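Local coordinates for protein probable 2-phosphosulfolactate phosphatase (Clostridium acetobutylicum, PDB 1VR0) that probably catalyses the magnesium-dependent hydrolysis of (2R)-O-phospho-3-sulfolactate to (2R)-3-sulfolactate and phosphate, at residues A[27-39]-A[145-158]. Residues are numbered along the deposited sequence; the frame is centred on the assembly and turned at random.
With MG (magnesium ion), chain D.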
ATOM      1  N   GLU A  27      14.355   4.632   5.819  1.00 43.26           N
ATOM      2  CA  GLU A  27      14.882   5.284   4.636  1.00 43.17           C
ATOM      3  C   GLU A  27      13.831   6.057   3.865  1.00 42.63           C
ATOM      4  O   GLU A  27      14.176   6.945   3.101  1.00 42.38           O
ATOM      5  CB  GLU A  27      15.532   4.252   3.725  1.00 43.38           C
ATOM      6  CG  GLU A  27      14.568   3.168   3.176  1.00 44.91           C
ATOM      7  CD  GLU A  27      14.516   1.890   4.033  1.00 47.65           C
ATOM      8  OE1 GLU A  27      14.783   1.937   5.278  1.00 47.73           O
ATOM      9  OE2 GLU A  27      14.204   0.826   3.433  1.00 50.01           O
ATOM     10  N   LYS A  28      12.568   5.693   4.049  1.00 42.20           N
ATOM     11  CA  LYS A  28      11.445   6.411   3.446  1.00 42.67           C
ATOM     12  C   LYS A  28      10.997   7.619   4.292  1.00 42.35           C
ATOM     13  O   LYS A  28      10.152   8.424   3.873  1.00 42.94           O
ATOM     14  CB  LYS A  28      10.223   5.489   3.310  1.00 42.66           C
ATOM     15  CG  LYS A  28      10.301   4.420   2.225  1.00 43.16           C
ATOM     16  CD  LYS A  28       9.051   3.535   2.308  1.00 43.78           C
ATOM     17  CE  LYS A  28       8.965   2.499   1.184  1.00 44.35           C
ATOM     18  NZ  LYS A  28       7.555   2.070   1.018  1.00 43.42           N
ATOM     19  N   VAL A  29      11.513   7.716   5.506  1.00 41.66           N
ATOM     20  CA  VAL A  29      11.072   8.745   6.419  1.00 41.42           C
ATOM     21  C   VAL A  29      12.179   9.766   6.728  1.00 41.07           C
ATOM     22  O   VAL A  29      11.905  10.952   6.773  1.00 40.17           O
ATOM     23  CB  VAL A  29      10.486   8.085   7.683  1.00 41.19           C
ATOM     24  CG1 VAL A  29      10.640   8.929   8.869  1.00 43.29           C
ATOM     25  CG2 VAL A  29       9.025   7.851   7.483  1.00 41.81           C
ATOM     26  N   LYS A  30      13.424   9.315   6.880  1.00 41.08           N
ATOM     27  CA  LYS A  30      14.457  10.196   7.409  1.00 41.66           C
ATOM     28  C   LYS A  30      14.646  11.470   6.565  1.00 41.18           C
ATOM     29  O   LYS A  30      14.536  11.443   5.353  1.00 40.97           O
ATOM     30  CB  LYS A  30      15.771   9.460   7.683  1.00 41.71           C
ATOM     31  CG  LYS A  30      16.228   8.597   6.550  1.00 43.16           C
ATOM     32  CD  LYS A  30      17.737   8.370   6.602  1.00 43.87           C
ATOM     33  CE  LYS A  30      18.229   7.551   5.390  1.00 43.81           C
ATOM     34  NZ  LYS A  30      19.690   7.651   5.524  1.00 47.04           N
ATOM     35  N   ASN A  31      14.837  12.583   7.272  1.00 40.95           N
ATOM     36  CA  ASN A  31      15.066  13.931   6.727  1.00 41.00           C
ATOM     37  C   ASN A  31      13.932  14.522   5.900  1.00 40.55           C
ATOM     38  O   ASN A  31      14.095  15.604   5.346  1.00 40.72           O
ATOM     39  CB  ASN A  31      16.389  14.006   5.974  1.00 41.20           C
ATOM     40  CG  ASN A  31      17.525  13.274   6.700  1.00 43.04           C
ATOM     41  OD1 ASN A  31      17.685  13.401   7.911  1.00 45.46           O
ATOM     42  ND2 ASN A  31      18.305  12.483   5.950  1.00 45.88           N
ATOM     43  N   LYS A  32      12.782  13.859   5.860  1.00 39.86           N
ATOM     44  CA  LYS A  32      11.642  14.369   5.108  1.00 40.13           C
ATOM     45  C   LYS A  32      10.652  15.147   5.976  1.00 39.43           C
ATOM     46  O   LYS A  32      10.789  15.215   7.177  1.00 39.69           O
ATOM     47  CB  LYS A  32      10.927  13.210   4.398  1.00 40.10           C
ATOM     48  CG  LYS A  32      11.801  12.582   3.350  1.00 40.50           C
ATOM     49  CD  LYS A  32      11.110  11.489   2.621  1.00 41.52           C
ATOM     50  CE  LYS A  32      11.929  11.047   1.413  1.00 42.39           C
ATOM     51  NZ  LYS A  32      10.972  10.396   0.455  1.00 42.43           N
ATOM     52  N   THR A  33       9.656  15.743   5.350  1.00 39.04           N
ATOM     53  CA  THR A  33       8.486  16.214   6.071  1.00 38.81           C
ATOM     54  C   THR A  33       7.563  15.000   6.170  1.00 38.92           C
ATOM     55  O   THR A  33       7.045  14.531   5.154  1.00 38.99           O
ATOM     56  CB  THR A  33       7.773  17.366   5.316  1.00 38.48           C
ATOM     57  OG1 THR A  33       8.627  18.505   5.244  1.00 38.66           O
ATOM     58  CG2 THR A  33       6.513  17.778   5.985  1.00 38.38           C
ATOM     59  N   ALA A  34       7.386  14.462   7.373  1.00 38.99           N
ATOM     60  CA  ALA A  34       6.454  13.337   7.585  1.00 39.04           C
ATOM     61  C   ALA A  34       5.114  13.841   8.106  1.00 39.16           C
ATOM     62  O   ALA A  34       5.063  14.639   9.021  1.00 39.40           O
ATOM     63  CB  ALA A  34       7.020  12.332   8.548  1.00 39.58           C
ATOM     64  N   VAL A  35       4.028  13.374   7.510  1.00 39.15           N
ATOM     65  CA  VAL A  35       2.713  13.749   7.946  1.00 39.14           C
ATOM     66  C   VAL A  35       2.023  12.489   8.461  1.00 39.23           C
ATOM     67  O   VAL A  35       1.790  11.564   7.707  1.00 39.83           O
ATOM     68  CB  VAL A  35       1.920  14.329   6.787  1.00 38.92           C
ATOM     69  CG1 VAL A  35       0.494  14.653   7.216  1.00 38.91           C
ATOM     70  CG2 VAL A  35       2.631  15.573   6.215  1.00 39.87           C
ATOM     71  N   VAL A  36       1.730  12.437   9.751  1.00 39.34           N
ATOM     72  CA  VAL A  36       1.120  11.253  10.320  1.00 39.47           C
ATOM     73  C   VAL A  36      -0.408  11.394  10.319  1.00 39.87           C
ATOM     74  O   VAL A  36      -0.963  12.423  10.741  1.00 40.21           O
ATOM     75  CB  VAL A  36       1.646  10.975  11.714  1.00 39.17           C
ATOM     76  CG1 VAL A  36       0.964   9.762  12.273  1.00 39.62           C
ATOM     77  CG2 VAL A  36       3.162  10.765  11.687  1.00 39.40           C
ATOM     78  N   ILE A  37      -1.083  10.350   9.844  1.00 40.32           N
ATOM     79  CA  ILE A  37      -2.544  10.336   9.775  1.00 40.79           C
ATOM     80  C   ILE A  37      -3.160   9.126  10.478  1.00 40.69           C
ATOM     81  O   ILE A  37      -2.845   7.985  10.173  1.00 40.63           O
ATOM     82  CB  ILE A  37      -3.000  10.441   8.310  1.00 41.01           C
ATOM     83  CG1 ILE A  37      -2.591  11.820   7.774  1.00 42.29           C
ATOM     84  CG2 ILE A  37      -4.493  10.328   8.182  1.00 40.45           C
ATOM     85  CD1 ILE A  37      -2.626  11.906   6.283  1.00 43.65           C
ATOM     86  N   ASP A  38      -4.021   9.402  11.449  1.00 41.00           N
ATOM     87  CA  ASP A  38      -4.897   8.374  12.050  1.00 41.36           C
ATOM     88  C   ASP A  38      -6.258   9.060  12.282  1.00 41.59           C
ATOM     89  O   ASP A  38      -6.600   9.421  13.404  1.00 42.26           O
ATOM     90  CB  ASP A  38      -4.290   7.843  13.365  1.00 40.62           C
ATOM     91  CG  ASP A  38      -5.037   6.649  13.922  1.00 42.53           C
ATOM     92  OD1 ASP A  38      -5.381   5.755  13.142  1.00 47.60           O
ATOM     93  OD2 ASP A  38      -5.285   6.552  15.148  1.00 45.11           O
HETATM   94  N   MSE A  39      -7.029   9.272  11.223  1.00 41.73           N
HETATM   95  CA  MSE A  39      -8.161  10.209  11.320  1.00 42.60           C
HETATM   96  C   MSE A  39      -9.303   9.709  12.198  1.00 41.85           C
HETATM   97  O   MSE A  39     -10.089  10.518  12.742  1.00 41.99           O
HETATM   98  CB  MSE A  39      -8.691  10.602   9.941  1.00 42.20           C
HETATM   99  CG  MSE A  39      -9.151   9.438   9.124  1.00 44.62           C
HETATM  100 SE   MSE A  39     -10.492   9.907   7.747  1.00 44.38          SE
HETATM  101  CE  MSE A  39     -11.795  10.832   8.883  1.00 44.46           C
ATOM    102  N   ILE A 145       3.309  22.125   4.699  1.00 38.91           N
ATOM    103  CA  ILE A 145       4.113  21.327   3.780  1.00 38.91           C
ATOM    104  C   ILE A 145       4.838  22.174   2.760  1.00 38.98           C
ATOM    105  O   ILE A 145       6.029  21.997   2.531  1.00 39.21           O
ATOM    106  CB  ILE A 145       3.234  20.282   3.081  1.00 38.52           C
ATOM    107  CG1 ILE A 145       2.931  19.155   4.046  1.00 37.94           C
ATOM    108  CG2 ILE A 145       3.917  19.729   1.852  1.00 38.80           C
ATOM    109  CD1 ILE A 145       1.790  18.204   3.563  1.00 38.47           C
ATOM    110  N   VAL A 146       4.122  23.103   2.153  1.00 39.31           N
ATOM    111  CA  VAL A 146       4.706  23.991   1.146  1.00 39.05           C
ATOM    112  C   VAL A 146       5.760  24.896   1.777  1.00 39.18           C
ATOM    113  O   VAL A 146       6.840  25.045   1.235  1.00 39.08           O
ATOM    114  CB  VAL A 146       3.609  24.828   0.466  1.00 38.94           C
ATOM    115  CG1 VAL A 146       4.187  25.903  -0.450  1.00 37.78           C
ATOM    116  CG2 VAL A 146       2.671  23.914  -0.300  1.00 39.73           C
ATOM    117  N   GLU A 147       5.446  25.476   2.929  1.00 39.76           N
ATOM    118  CA  GLU A 147       6.385  26.354   3.647  1.00 39.94           C
ATOM    119  C   GLU A 147       7.668  25.603   3.977  1.00 39.65           C
ATOM    120  O   GLU A 147       8.745  26.142   3.819  1.00 39.31           O
ATOM    121  CB  GLU A 147       5.757  26.880   4.947  1.00 40.34           C
ATOM    122  CG  GLU A 147       6.537  28.000   5.643  1.00 41.36           C
ATOM    123  CD  GLU A 147       6.959  27.672   7.113  1.00 46.01           C
ATOM    124  OE1 GLU A 147       6.357  26.785   7.764  1.00 49.29           O
ATOM    125  OE2 GLU A 147       7.915  28.303   7.627  1.00 48.57           O
ATOM    126  N   LEU A 148       7.538  24.350   4.430  1.00 39.44           N
ATOM    127  CA  LEU A 148       8.690  23.554   4.848  1.00 38.77           C
ATOM    128  C   LEU A 148       9.595  23.206   3.677  1.00 38.93           C
ATOM    129  O   LEU A 148      10.790  22.937   3.856  1.00 38.63           O
ATOM    130  CB  LEU A 148       8.233  22.284   5.539  1.00 38.43           C
ATOM    131  CG  LEU A 148       7.816  22.430   6.985  1.00 37.54           C
ATOM    132  CD1 LEU A 148       7.421  21.101   7.461  1.00 37.64           C
ATOM    133  CD2 LEU A 148       8.942  23.025   7.844  1.00 37.13           C
ATOM    134  N   ASN A 149       9.006  23.195   2.486  1.00 38.86           N
ATOM    135  CA  ASN A 149       9.750  23.105   1.222  1.00 38.90           C
ATOM    136  C   ASN A 149      10.729  21.922   1.118  1.00 39.02           C
ATOM    137  O   ASN A 149      11.838  22.073   0.582  1.00 39.48           O
ATOM    138  CB  ASN A 149      10.501  24.396   0.943  1.00 38.70           C
ATOM    139  CG  ASN A 149      10.933  24.498  -0.515  1.00 38.72           C
ATOM    140  OD1 ASN A 149      10.235  24.012  -1.419  1.00 39.05           O
ATOM    141  ND2 ASN A 149      12.074  25.101  -0.745  1.00 34.27           N
ATOM    142  N   ASN A 150      10.297  20.769   1.620  1.00 38.46           N
ATOM    143  CA  ASN A 150      11.098  19.572   1.696  1.00 38.16           C
ATOM    144  C   ASN A 150      10.240  18.446   1.114  1.00 38.29           C
ATOM    145  O   ASN A 150       9.008  18.565   1.060  1.00 37.93           O
ATOM    146  CB  ASN A 150      11.388  19.308   3.177  1.00 38.56           C
ATOM    147  CG  ASN A 150      12.385  18.186   3.425  1.00 38.02           C
ATOM    148  OD1 ASN A 150      13.120  17.777   2.540  1.00 35.74           O
ATOM    149  ND2 ASN A 150      12.437  17.722   4.667  1.00 38.22           N
ATOM    150  N   ASP A 151      10.871  17.348   0.707  1.00 37.99           N
ATOM    151  CA  ASP A 151      10.127  16.196   0.248  1.00 38.41           C
ATOM    152  C   ASP A 151       9.247  15.638   1.386  1.00 38.54           C
ATOM    153  O   ASP A 151       9.547  15.788   2.564  1.00 38.70           O
ATOM    154  CB  ASP A 151      11.040  15.080  -0.248  1.00 38.60           C
ATOM    155  CG  ASP A 151      11.894  15.474  -1.457  1.00 39.70           C
ATOM    156  OD1 ASP A 151      11.492  16.292  -2.340  1.00 38.67           O
ATOM    157  OD2 ASP A 151      13.008  14.908  -1.513  1.00 41.70           O
ATOM    158  N   VAL A 152       8.165  14.975   1.004  1.00 38.76           N
ATOM    159  CA  VAL A 152       7.112  14.625   1.918  1.00 38.94           C
ATOM    160  C   VAL A 152       6.863  13.139   1.909  1.00 38.96           C
ATOM    161  O   VAL A 152       6.914  12.514   0.872  1.00 39.02           O
ATOM    162  CB  VAL A 152       5.817  15.343   1.533  1.00 38.83           C
ATOM    163  CG1 VAL A 152       4.680  14.952   2.439  1.00 39.07           C
ATOM    164  CG2 VAL A 152       6.037  16.831   1.628  1.00 40.78           C
ATOM    165  N   VAL A 153       6.591  12.580   3.081  1.00 39.01           N
ATOM    166  CA  VAL A 153       6.023  11.257   3.150  1.00 39.63           C
ATOM    167  C   VAL A 153       4.793  11.330   4.044  1.00 39.68           C
ATOM    168  O   VAL A 153       4.829  11.864   5.137  1.00 39.87           O
ATOM    169  CB  VAL A 153       7.036  10.178   3.601  1.00 39.76           C
ATOM    170  CG1 VAL A 153       7.632  10.505   4.932  1.00 41.11           C
ATOM    171  CG2 VAL A 153       6.358   8.834   3.693  1.00 41.34           C
ATOM    172  N   ILE A 154       3.682  10.805   3.550  1.00 40.20           N
ATOM    173  CA  ILE A 154       2.440  10.757   4.315  1.00 40.02           C
ATOM    174  C   ILE A 154       2.317   9.392   4.936  1.00 39.48           C
ATOM    175  O   ILE A 154       2.204   8.383   4.250  1.00 39.67           O
ATOM    176  CB  ILE A 154       1.277  11.120   3.419  1.00 40.25           C
ATOM    177  CG1 ILE A 154       1.432  12.591   3.054  1.00 42.58           C
ATOM    178  CG2 ILE A 154      -0.035  10.966   4.149  1.00 41.31           C
ATOM    179  CD1 ILE A 154       0.541  12.981   1.956  1.00 46.38           C
ATOM    180  N   VAL A 155       2.412   9.366   6.257  1.00 39.59           N
ATOM    181  CA  VAL A 155       2.500   8.112   7.004  1.00 39.27           C
ATOM    182  C   VAL A 155       1.113   7.777   7.528  1.00 39.46           C
ATOM    183  O   VAL A 155       0.669   8.372   8.490  1.00 39.40           O
ATOM    184  CB  VAL A 155       3.500   8.225   8.168  1.00 38.69           C
ATOM    185  CG1 VAL A 155       3.666   6.891   8.892  1.00 38.36           C
ATOM    186  CG2 VAL A 155       4.834   8.729   7.677  1.00 38.08           C
ATOM    187  N   ASN A 156       0.414   6.872   6.852  1.00 39.60           N
ATOM    188  CA  ASN A 156      -0.863   6.359   7.344  1.00 39.91           C
ATOM    189  C   ASN A 156      -0.618   5.456   8.545  1.00 39.88           C
ATOM    190  O   ASN A 156       0.252   4.606   8.499  1.00 40.48           O
ATOM    191  CB  ASN A 156      -1.559   5.538   6.245  1.00 40.17           C
ATOM    192  CG  ASN A 156      -1.968   6.387   5.060  1.00 39.61           C
ATOM    193  OD1 ASN A 156      -1.349   7.400   4.779  1.00 42.47           O
ATOM    194  ND2 ASN A 156      -3.028   6.004   4.393  1.00 38.64           N
ATOM    195  N   ALA A 157      -1.355   5.641   9.628  1.00 39.54           N
ATOM    196  CA  ALA A 157      -1.238   4.717  10.762  1.00 39.17           C
ATOM    197  C   ALA A 157      -1.865   3.377  10.376  1.00 39.21           C
ATOM    198  O   ALA A 157      -1.384   2.322  10.771  1.00 38.64           O
ATOM    199  CB  ALA A 157      -1.893   5.274  11.984  1.00 38.39           C
ATOM    200  N   GLY A 158      -2.915   3.429   9.553  1.00 39.61           N
ATOM    201  CA  GLY A 158      -3.676   2.235   9.192  1.00 39.70           C
ATOM    202  C   GLY A 158      -4.427   1.760  10.421  1.00 40.14           C
ATOM    203  O   GLY A 158      -4.611   2.538  11.367  1.00 40.82           O
TER
HETATM  204 MG    MG D 400      -6.068   4.595  11.463  1.00 35.97          MG
HETATM  205  O   HOH W   1       9.015  11.919  -0.482  1.00 21.83           O
HETATM  206  O   HOH W   2       7.656  19.843   3.040  1.00 26.98           O
HETATM  207  O   HOH W   3      10.890  19.119   6.518  1.00 30.29           O
HETATM  208  O   HOH W   4      -7.889   6.338  11.146  1.00 26.12           O
HETATM  209  O   HOH W   5      -8.086   3.201  11.109  1.00 45.17           O
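Thr33 to Ile37 and Val152 to Asn156 run side by side as neighbouring parallel strands in the middle of a mixed sheet, and at their C-terminal ends Asp38 and Gly158 hold the magnesium ion. Six backbone hydrogen bonds, from Thr33 N to Asp151 O up to Ala157 N to Ile37 O, close the seam. On one face, Val153 is the bump: its CG1 lies between backbone N and carbonyl carbon (chi1 57°) and fits the hollow formed by Lys28 O, 3.4 Å from that methyl, Ala34 CB and Val29 CG2. The side chains of Val29 and Val153 cross at about a right angle, and Val155 CG2 borders the same hollow. On the other face, Val35 CG2 meets Ile145 CD1 at 3.8 Å, again nearly perpendicular, so the last turn of helix 138-148 sits against the strands. Leu148 CD1 rests on both branches of Thr33. Farther along, Ile37 CD1 abuts Ile154 CG2, beneath helix 165-181. Polar groups fasten the entrance to the strands: Asn150, its CG anti to the backbone N (chi1 -172°), sends ND2 to Asn31 O at 2.8 Å, nearly straight at 173° and in the plane of its own amide. One water joins ND2 to Thr33 OG1; a second links that hydroxyl to Ile145 O and Asn150 O. At the far end Ala157 CB packs beside the carboxylate of Asp38, whose side chain also touches the bound sulfolactate. Asp167 completes the protein ligands of the magnesium, which Asp38 OD1 binds at 2.1 Å and Gly158 O at 2.5 Å.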